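Local coordinates for polyhedrin (Simulium ubiquitum cypovirus, PDB 5A9A), which builds the crystalline polyhedra that occlude cypovirus particles, probably shielding them between insect hosts, and binds UTP within that lattice, at residues I162-C166 with Q167-L171; G112-W116 with E117-V121; Y52-P55 with E56-G60. All blocks are in the same frame, centred on the assembly; numbering follows the deposited sequence.

Contact 1. Residues I162-C166 with Q167-L171; sequences IPLRC and QNESL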
loop_
_atom_site.group_PDB
_atom_site.type_symbol
_atom_site.label_atom_id
_atom_site.label_comp_id
_atom_site.label_asym_id
_atom_site.label_seq_id
_atom_site.Cartn_x
_atom_site.Cartn_y
_atom_site.Cartn_z
ATOM N N ILE A 162 22.254 6.982 9.049
ATOM C CA ILE A 162 21.742 8.320 8.787
ATOM C C ILE A 162 21.470 9.046 10.096
ATOM O O ILE A 162 20.567 8.669 10.837
ATOM C CB ILE A 162 20.429 8.275 7.980
ATOM C CG1 ILE A 162 20.632 7.510 6.671
ATOM C CG2 ILE A 162 19.927 9.684 7.705
ATOM C CD1 ILE A 162 19.378 7.407 5.827
ATOM N N PRO A 163 22.248 10.094 10.388
ATOM C CA PRO A 163 21.928 10.879 11.582
ATOM C C PRO A 163 20.728 11.782 11.337
ATOM O O PRO A 163 20.620 12.382 10.267
ATOM C CB PRO A 163 23.187 11.717 11.796
ATOM C CG PRO A 163 23.754 11.885 10.433
ATOM C CD PRO A 163 23.433 10.616 9.684
ATOM N N LEU A 164 19.828 11.859 12.308
ATOM C CA LEU A 164 18.729 12.810 12.243
ATOM C C LEU A 164 18.991 13.919 13.256
ATOM O O LEU A 164 18.828 13.723 14.459
ATOM C CB LEU A 164 17.391 12.115 12.517
ATOM C CG LEU A 164 17.027 10.967 11.565
ATOM C CD1 LEU A 164 15.726 10.288 11.984
ATOM C CD2 LEU A 164 16.928 11.458 10.126
ATOM N N ARG A 165 19.413 15.079 12.760
ATOM C CA ARG A 165 19.799 16.197 13.616
ATOM C C ARG A 165 18.629 17.147 13.818
ATOM O O ARG A 165 18.725 18.120 14.563
ATOM C CB ARG A 165 20.964 16.968 12.992
ATOM C CG ARG A 165 22.227 16.150 12.787
ATOM C CD ARG A 165 22.630 16.159 11.325
ATOM N NE ARG A 165 23.968 15.618 11.105
ATOM C CZ ARG A 165 24.453 15.301 9.908
ATOM N NH1 ARG A 165 23.703 15.458 8.824
ATOM N NH2 ARG A 165 25.682 14.818 9.794
ATOM N N CYS A 166 17.528 16.854 13.139
ATOM C CA CYS A 166 16.327 17.670 13.212
ATOM C C CYS A 166 15.171 16.726 13.490
ATOM O O CYS A 166 15.373 15.516 13.559
ATOM C CB CYS A 166 16.122 18.409 11.889
ATOM S SG CYS A 166 17.568 19.378 11.365
ATOM N N GLN A 167 13.966 17.262 13.651
ATOM C CA GLN A 167 12.794 16.412 13.844
ATOM C C GLN A 167 11.684 16.750 12.852
ATOM O O GLN A 167 10.504 16.598 13.159
ATOM C CB GLN A 167 12.271 16.515 15.280
ATOM C CG GLN A 167 13.278 16.099 16.340
ATOM C CD GLN A 167 12.620 15.806 17.674
ATOM O OE1 GLN A 167 11.556 16.343 17.985
ATOM N NE2 GLN A 167 13.242 14.935 18.463
ATOM N N ASN A 168 12.070 17.197 11.661
ATOM C CA ASN A 168 11.103 17.518 10.615
ATOM C C ASN A 168 11.203 16.573 9.424
ATOM O O ASN A 168 10.475 16.720 8.444
ATOM C CB ASN A 168 11.316 18.947 10.117
ATOM C CG ASN A 168 12.581 19.090 9.289
ATOM O OD1 ASN A 168 13.656 18.639 9.691
ATOM N ND2 ASN A 168 12.455 19.704 8.117
ATOM N N GLU A 169 12.106 15.604 9.504
ATOM C CA GLU A 169 12.418 14.770 8.350
ATOM C C GLU A 169 11.664 13.445 8.316
ATOM O O GLU A 169 11.238 12.920 9.343
ATOM C CB GLU A 169 13.924 14.518 8.285
ATOM C CG GLU A 169 14.721 15.789 8.057
ATOM C CD GLU A 169 16.218 15.571 8.133
ATOM O OE1 GLU A 169 16.688 15.003 9.142
ATOM O OE2 GLU A 169 16.923 15.967 7.180
ATOM N N SER A 170 11.511 12.923 7.103
ATOM C CA SER A 170 10.865 11.641 6.870
ATOM C C SER A 170 11.750 10.834 5.922
ATOM O O SER A 170 12.916 11.175 5.730
ATOM C CB SER A 170 9.462 11.851 6.293
ATOM O OG SER A 170 9.503 12.604 5.095
ATOM N N LEU A 171 11.211 9.774 5.327
ATOM C CA LEU A 171 12.049 8.840 4.578
ATOM C C LEU A 171 11.345 8.228 3.371
ATOM O O LEU A 171 10.178 7.847 3.446
ATOM C CB LEU A 171 12.528 7.727 5.515
ATOM C CG LEU A 171 13.594 6.771 4.976
ATOM C CD1 LEU A 171 14.945 7.467 4.898
ATOM C CD2 LEU A 171 13.685 5.529 5.847
HETATM O O HOH W 1 18.931 15.798 10.208
#

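Contact 2. Residues G112-W116 with E117-V121; sequences GNICW and ENVRV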
loop_
_atom_site.group_PDB
_atom_site.type_symbol
_atom_site.label_atom_id
_atom_site.label_comp_id
_atom_site.label_asym_id
_atom_site.label_seq_id
_atom_site.Cartn_x
_atom_site.Cartn_y
_atom_site.Cartn_z
ATOM N N GLY A 112 20.631 -8.824 -0.323
ATOM C CA GLY A 112 20.162 -9.600 -1.452
ATOM C C GLY A 112 20.768 -9.159 -2.771
ATOM O O GLY A 112 21.682 -8.331 -2.816
ATOM N N ASN A 113 20.242 -9.728 -3.849
ATOM C CA ASN A 113 20.697 -9.433 -5.197
ATOM C C ASN A 113 20.150 -8.084 -5.656
ATOM O O ASN A 113 19.210 -8.021 -6.450
ATOM C CB ASN A 113 20.227 -10.547 -6.132
ATOM C CG ASN A 113 20.747 -10.392 -7.537
ATOM O OD1 ASN A 113 21.815 -9.817 -7.760
ATOM N ND2 ASN A 113 19.999 -10.916 -8.502
ATOM N N ILE A 114 20.750 -7.011 -5.147
ATOM C CA ILE A 114 20.235 -5.662 -5.343
ATOM C C ILE A 114 21.078 -4.860 -6.335
ATOM O O ILE A 114 22.310 -4.893 -6.292
ATOM C CB ILE A 114 20.186 -4.911 -3.994
ATOM C CG1 ILE A 114 19.152 -5.569 -3.076
ATOM C CG2 ILE A 114 19.861 -3.437 -4.203
ATOM C CD1 ILE A 114 19.240 -5.137 -1.628
ATOM N N CYS A 115 20.404 -4.145 -7.232
ATOM C CA CYS A 115 21.083 -3.268 -8.178
ATOM C C CYS A 115 21.496 -1.991 -7.458
ATOM O O CYS A 115 20.753 -1.008 -7.434
ATOM C CB CYS A 115 20.168 -2.929 -9.356
ATOM S SG CYS A 115 20.963 -1.935 -10.644
ATOM N N TRP A 116 22.690 -2.014 -6.875
ATOM C CA TRP A 116 23.141 -0.937 -6.007
ATOM C C TRP A 116 23.193 0.398 -6.738
ATOM O O TRP A 116 22.975 1.449 -6.139
ATOM C CB TRP A 116 24.504 -1.296 -5.414
ATOM C CG TRP A 116 24.434 -2.531 -4.582
ATOM C CD1 TRP A 116 24.967 -3.754 -4.873
ATOM C CD2 TRP A 116 23.760 -2.672 -3.328
ATOM N NE1 TRP A 116 24.672 -4.646 -3.869
ATOM C CE2 TRP A 116 23.930 -4.006 -2.909
ATOM C CE3 TRP A 116 23.030 -1.796 -2.516
ATOM C CZ2 TRP A 116 23.406 -4.486 -1.707
ATOM C CZ3 TRP A 116 22.501 -2.274 -1.329
ATOM C CH2 TRP A 116 22.694 -3.607 -0.933
ATOM N N GLU A 117 23.471 0.345 -8.035
ATOM C CA GLU A 117 23.475 1.538 -8.873
ATOM C C GLU A 117 22.123 2.256 -8.856
ATOM O O GLU A 117 22.060 3.481 -8.962
ATOM C CB GLU A 117 23.844 1.152 -10.308
ATOM C CG GLU A 117 23.295 2.077 -11.377
ATOM C CD GLU A 117 23.641 1.605 -12.778
ATOM O OE1 GLU A 117 24.125 0.461 -12.921
ATOM O OE2 GLU A 117 23.421 2.375 -13.736
ATOM N N ASN A 118 21.043 1.493 -8.721
ATOM C CA ASN A 118 19.696 2.054 -8.798
ATOM C C ASN A 118 19.031 2.246 -7.439
ATOM O O ASN A 118 17.872 2.656 -7.360
ATOM C CB ASN A 118 18.813 1.178 -9.690
ATOM C CG ASN A 118 19.054 1.424 -11.167
ATOM O OD1 ASN A 118 19.984 2.136 -11.543
ATOM N ND2 ASN A 118 18.215 0.836 -12.010
ATOM N N VAL A 119 19.764 1.945 -6.373
ATOM C CA VAL A 119 19.265 2.167 -5.023
ATOM C C VAL A 119 19.112 3.661 -4.744
ATOM O O VAL A 119 19.972 4.468 -5.109
ATOM C CB VAL A 119 20.206 1.541 -3.969
ATOM C CG1 VAL A 119 19.905 2.087 -2.577
ATOM C CG2 VAL A 119 20.091 0.026 -3.991
ATOM N N ARG A 120 18.005 4.021 -4.105
ATOM C CA ARG A 120 17.779 5.391 -3.666
ATOM C C ARG A 120 17.279 5.380 -2.229
ATOM O O ARG A 120 16.306 4.697 -1.913
ATOM C CB ARG A 120 16.738 6.088 -4.546
ATOM C CG ARG A 120 17.067 6.134 -6.033
ATOM C CD ARG A 120 18.245 7.044 -6.342
ATOM N NE ARG A 120 18.436 7.200 -7.783
ATOM C CZ ARG A 120 19.247 6.448 -8.523
ATOM N NH1 ARG A 120 19.967 5.482 -7.965
ATOM N NH2 ARG A 120 19.346 6.668 -9.828
ATOM N N VAL A 121 17.956 6.124 -1.363
ATOM C CA VAL A 121 17.487 6.350 -0.002
ATOM C C VAL A 121 17.536 7.845 0.259
ATOM O O VAL A 121 18.602 8.457 0.218
ATOM C CB VAL A 121 18.347 5.620 1.043
ATOM C CG1 VAL A 121 17.876 5.967 2.451
ATOM C CG2 VAL A 121 18.301 4.114 0.819
HETATM O O HOH W 2 22.451 4.173 -6.102
#

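Contact 3. Residues Y52-P55 with E56-G60; sequences YNAP and EFING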
loop_
_atom_site.group_PDB
_atom_site.type_symbol
_atom_site.label_atom_id
_atom_site.label_comp_id
_atom_site.label_asym_id
_atom_site.label_seq_id
_atom_site.Cartn_x
_atom_site.Cartn_y
_atom_site.Cartn_z
ATOM N N TYR A 52 11.398 -5.623 5.916
ATOM C CA TYR A 52 10.766 -5.682 4.600
ATOM C C TYR A 52 11.305 -6.855 3.791
ATOM O O TYR A 52 12.482 -7.205 3.900
ATOM C CB TYR A 52 11.053 -4.409 3.796
ATOM C CG TYR A 52 10.371 -3.144 4.273
ATOM C CD1 TYR A 52 10.938 -2.356 5.263
ATOM C CD2 TYR A 52 9.182 -2.713 3.694
ATOM C CE1 TYR A 52 10.325 -1.189 5.689
ATOM C CE2 TYR A 52 8.564 -1.549 4.112
ATOM C CZ TYR A 52 9.140 -0.791 5.108
ATOM O OH TYR A 52 8.529 0.370 5.522
ATOM N N ASN A 53 10.452 -7.454 2.968
ATOM C CA ASN A 53 10.922 -8.407 1.967
ATOM C C ASN A 53 10.089 -8.341 0.688
ATOM O O ASN A 53 8.893 -8.043 0.722
ATOM C CB ASN A 53 10.964 -9.839 2.527
ATOM C CG ASN A 53 9.615 -10.543 2.467
ATOM O OD1 ASN A 53 9.095 -10.829 1.389
ATOM N ND2 ASN A 53 9.060 -10.851 3.630
ATOM N N ALA A 54 10.740 -8.597 -0.443
ATOM C CA ALA A 54 10.066 -8.621 -1.737
ATOM C C ALA A 54 10.977 -9.276 -2.771
ATOM O O ALA A 54 12.197 -9.285 -2.611
ATOM C CB ALA A 54 9.694 -7.218 -2.174
ATOM N N PRO A 55 10.383 -9.850 -3.825
ATOM C CA PRO A 55 11.174 -10.546 -4.845
ATOM C C PRO A 55 11.601 -9.677 -6.032
ATOM O O PRO A 55 12.528 -10.072 -6.741
ATOM C CB PRO A 55 10.230 -11.655 -5.307
ATOM C CG PRO A 55 8.870 -11.065 -5.152
ATOM C CD PRO A 55 8.940 -10.099 -3.986
ATOM N N GLU A 56 10.956 -8.531 -6.251
ATOM C CA GLU A 56 11.329 -7.665 -7.371
ATOM C C GLU A 56 12.012 -6.378 -6.898
ATOM O O GLU A 56 13.114 -6.055 -7.336
ATOM C CB GLU A 56 10.111 -7.323 -8.233
ATOM C CG GLU A 56 9.163 -8.485 -8.479
ATOM C CD GLU A 56 9.866 -9.720 -9.009
ATOM O OE1 GLU A 56 10.945 -9.585 -9.627
ATOM O OE2 GLU A 56 9.337 -10.831 -8.805
ATOM N N PHE A 57 11.353 -5.640 -6.013
ATOM C CA PHE A 57 11.950 -4.433 -5.443
ATOM C C PHE A 57 11.272 -4.031 -4.143
ATOM O O PHE A 57 10.059 -4.167 -3.998
ATOM C CB PHE A 57 11.902 -3.265 -6.440
ATOM C CG PHE A 57 10.520 -2.917 -6.912
ATOM C CD1 PHE A 57 9.744 -2.003 -6.217
ATOM C CD2 PHE A 57 10.003 -3.489 -8.063
ATOM C CE1 PHE A 57 8.469 -1.677 -6.655
ATOM C CE2 PHE A 57 8.734 -3.167 -8.508
ATOM C CZ PHE A 57 7.965 -2.261 -7.804
ATOM N N ILE A 58 12.070 -3.545 -3.196
ATOM C CA ILE A 58 11.539 -2.998 -1.955
ATOM C C ILE A 58 11.603 -1.483 -1.992
ATOM O O ILE A 58 12.670 -0.894 -1.826
ATOM C CB ILE A 58 12.334 -3.467 -0.723
ATOM C CG1 ILE A 58 12.249 -4.986 -0.571
ATOM C CG2 ILE A 58 11.800 -2.786 0.533
ATOM C CD1 ILE A 58 13.190 -5.540 0.477
ATOM N N ASN A 59 10.460 -0.853 -2.229
ATOM C CA ASN A 59 10.349 0.581 -2.040
ATOM C C ASN A 59 9.250 0.874 -1.033
ATOM O O ASN A 59 8.481 -0.011 -0.655
ATOM C CB ASN A 59 10.101 1.312 -3.366
ATOM C CG ASN A 59 8.779 0.947 -4.003
ATOM O OD1 ASN A 59 7.937 0.292 -3.392
ATOM N ND2 ASN A 59 8.586 1.384 -5.245
ATOM N N GLY A 60 9.189 2.120 -0.588
ATOM C CA GLY A 60 8.248 2.505 0.439
ATOM C C GLY A 60 8.693 3.801 1.073
ATOM O O GLY A 60 9.615 4.458 0.585
#

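Contact 1. Residues I162-C166 with Q167-L171
Leu-164 and Glu-169 face each other across a wide bend in which the backbone leaves strand 157-163, runs through loop residues and enters strand 170-176 at Ser-170, crossing from the six-stranded to the four-stranded sheet of the sandwich, with no direct hydrogen bond between the two limbs. A single water bridges them. It accepts the backbone N-H of Arg-165, with N 2.7 Å from the water oxygen, and donates to OE1 of Glu-169 at 2.6 Å. The carboxylate reaches this water because the Glu-169 chain is stretched out beyond CG (chi2 174°), aimed back at the first limb. The two side chains cross at a slant, CD2 of Leu-164 ending 3.7 Å from OE1 of Glu-169. Nearer the apex, the amide of Asn-168 folds back so that OD1 lies 3.3 Å from CB of Cys-166; its CG sits between backbone N and carbonyl carbon (chi1 72°), while ND2 is bound to Glu-126. On the outer side, CG of Pro-163 rests over the centre of the Arg-165 guanidinium, 3.5 Å above its plane. CB of Gln-167 leaves the bend, and OE1 accepts a hydrogen bond from the backbone N of Leu-99; the side chain lies about 7 Å from the bound UTP, nearest atoms, without touching it. Arg-165 NH1 remains 7.0 Å from Glu-169 OE2. The bend thus holds a carboxylate that reaches the first limb through one water, and the positive charge nearby would be expected at most to favour its ionised form weakly.

Contact 2. Residues G112-W116 with E117-V121
The carbonyl oxygen of Trp-116 has two partners: a long bond from the N-H of Val-119, 3.3 Å from N to O, and a water 2.8 Å from the same O. Val-119 N stands well above the carbonyl plane, 74° out of it, so this bond uses no lone-pair direction. The water also reaches the O of Val-119 at 2.7 Å, but more acceptors lie within its reach than it has protons, so it may not serve both at once. One residue earlier, Asn-118 N donates to Cys-115 O at 2.8 Å, with an angle of 147° at the hydrogen. The two bonds define overlapping beta turns that swing the chain from the loop after strand 105-111 into strand 120-124, thereby passing from one sheet of the beta sandwich to the other. Arg-120 braces the bend from outside: its NH1 bonds Glu-117 O at 3.1 Å and Val-119 O at 3.0 Å, both acceptors lying in the guanidinium plane. Inside, CG2 of Val-119 presses on CG2 of Ile-114 at a tight 3.5 Å. The same methyl lies 3.8 Å from CE3 of Trp-116, whose side chain runs alongside the valine in the same direction. The carbonyl oxygen of Ile-114 sits over one face of the indole, toward its rim, and Arg-158 makes a cation-pi contact with that ring. SG of Cys-115, set anti to its own nitrogen (chi1 -176°), leans on CB and CG of Asn-118.

Contact 3. Residues Y52-P55 with E56-G60
Ile-58 points its CB at strand 52-54 and divides there between Tyr-52 and Ala-54. The branch CG2 lies 3.7 Å from CB of Tyr-52 and touches the start of the phenol ring obliquely. The other branch begins with CG1, 3.8 Å from the methyl CB of Ala-54, and then extends (chi2 170°) so that the terminal CD1 sits 3.9 Å from CA of Asn-53, beside the backbone of the opposing strand. Ala-54 CB also meets the carbonyl oxygen of Phe-57 at 3.6 Å. No hydrogen bond links the segments; the axes of strands 52-54 and 57-60 come within 6.3 Å, their directions 135° apart, nearer antiparallel than parallel, and side chains fill the gap. At the turn, Glu-56 bends at chi2 (-52°), which brings OE2 across CB and CG of Pro-55, while OE1 has a long, weak ion pair with Arg-185. Asn-198 OD1 accepts from the N-H groups of both Glu-56 and Phe-57. Asn-53 and Asn-59 hydrogen-bond to Cys-128 of the third subunit and Gln-196 of the second, respectively. Helix 191-197 packs on Glu-56, and Ile-58 is wedged between the two sheets, against Val-36 of strand 34-41 and Phe-173 of strand 170-176.

In the fold
Three crossings of one beta sandwich follow each other along the chain in the order contact 3, contact 2, contact 1. Each carries the backbone from the six-stranded antiparallel sheet to the four-stranded one. In the smaller sheet, strand 170-176 runs antiparallel between 57-62 and 120-124. Contact 1 therefore lies toward the opposite end of the sandwich: the centres of contacts 2 and 3 are about 11 Å apart, and that of contact 1 about 22 and 23 Å from theirs. Ile-162 and Leu-171 of contact 1 still pack on Val-121 of contact 2. Contact 1 borders the UTP region and contact 3 faces neighbouring subunits, consistent with a protein that packs into crystals.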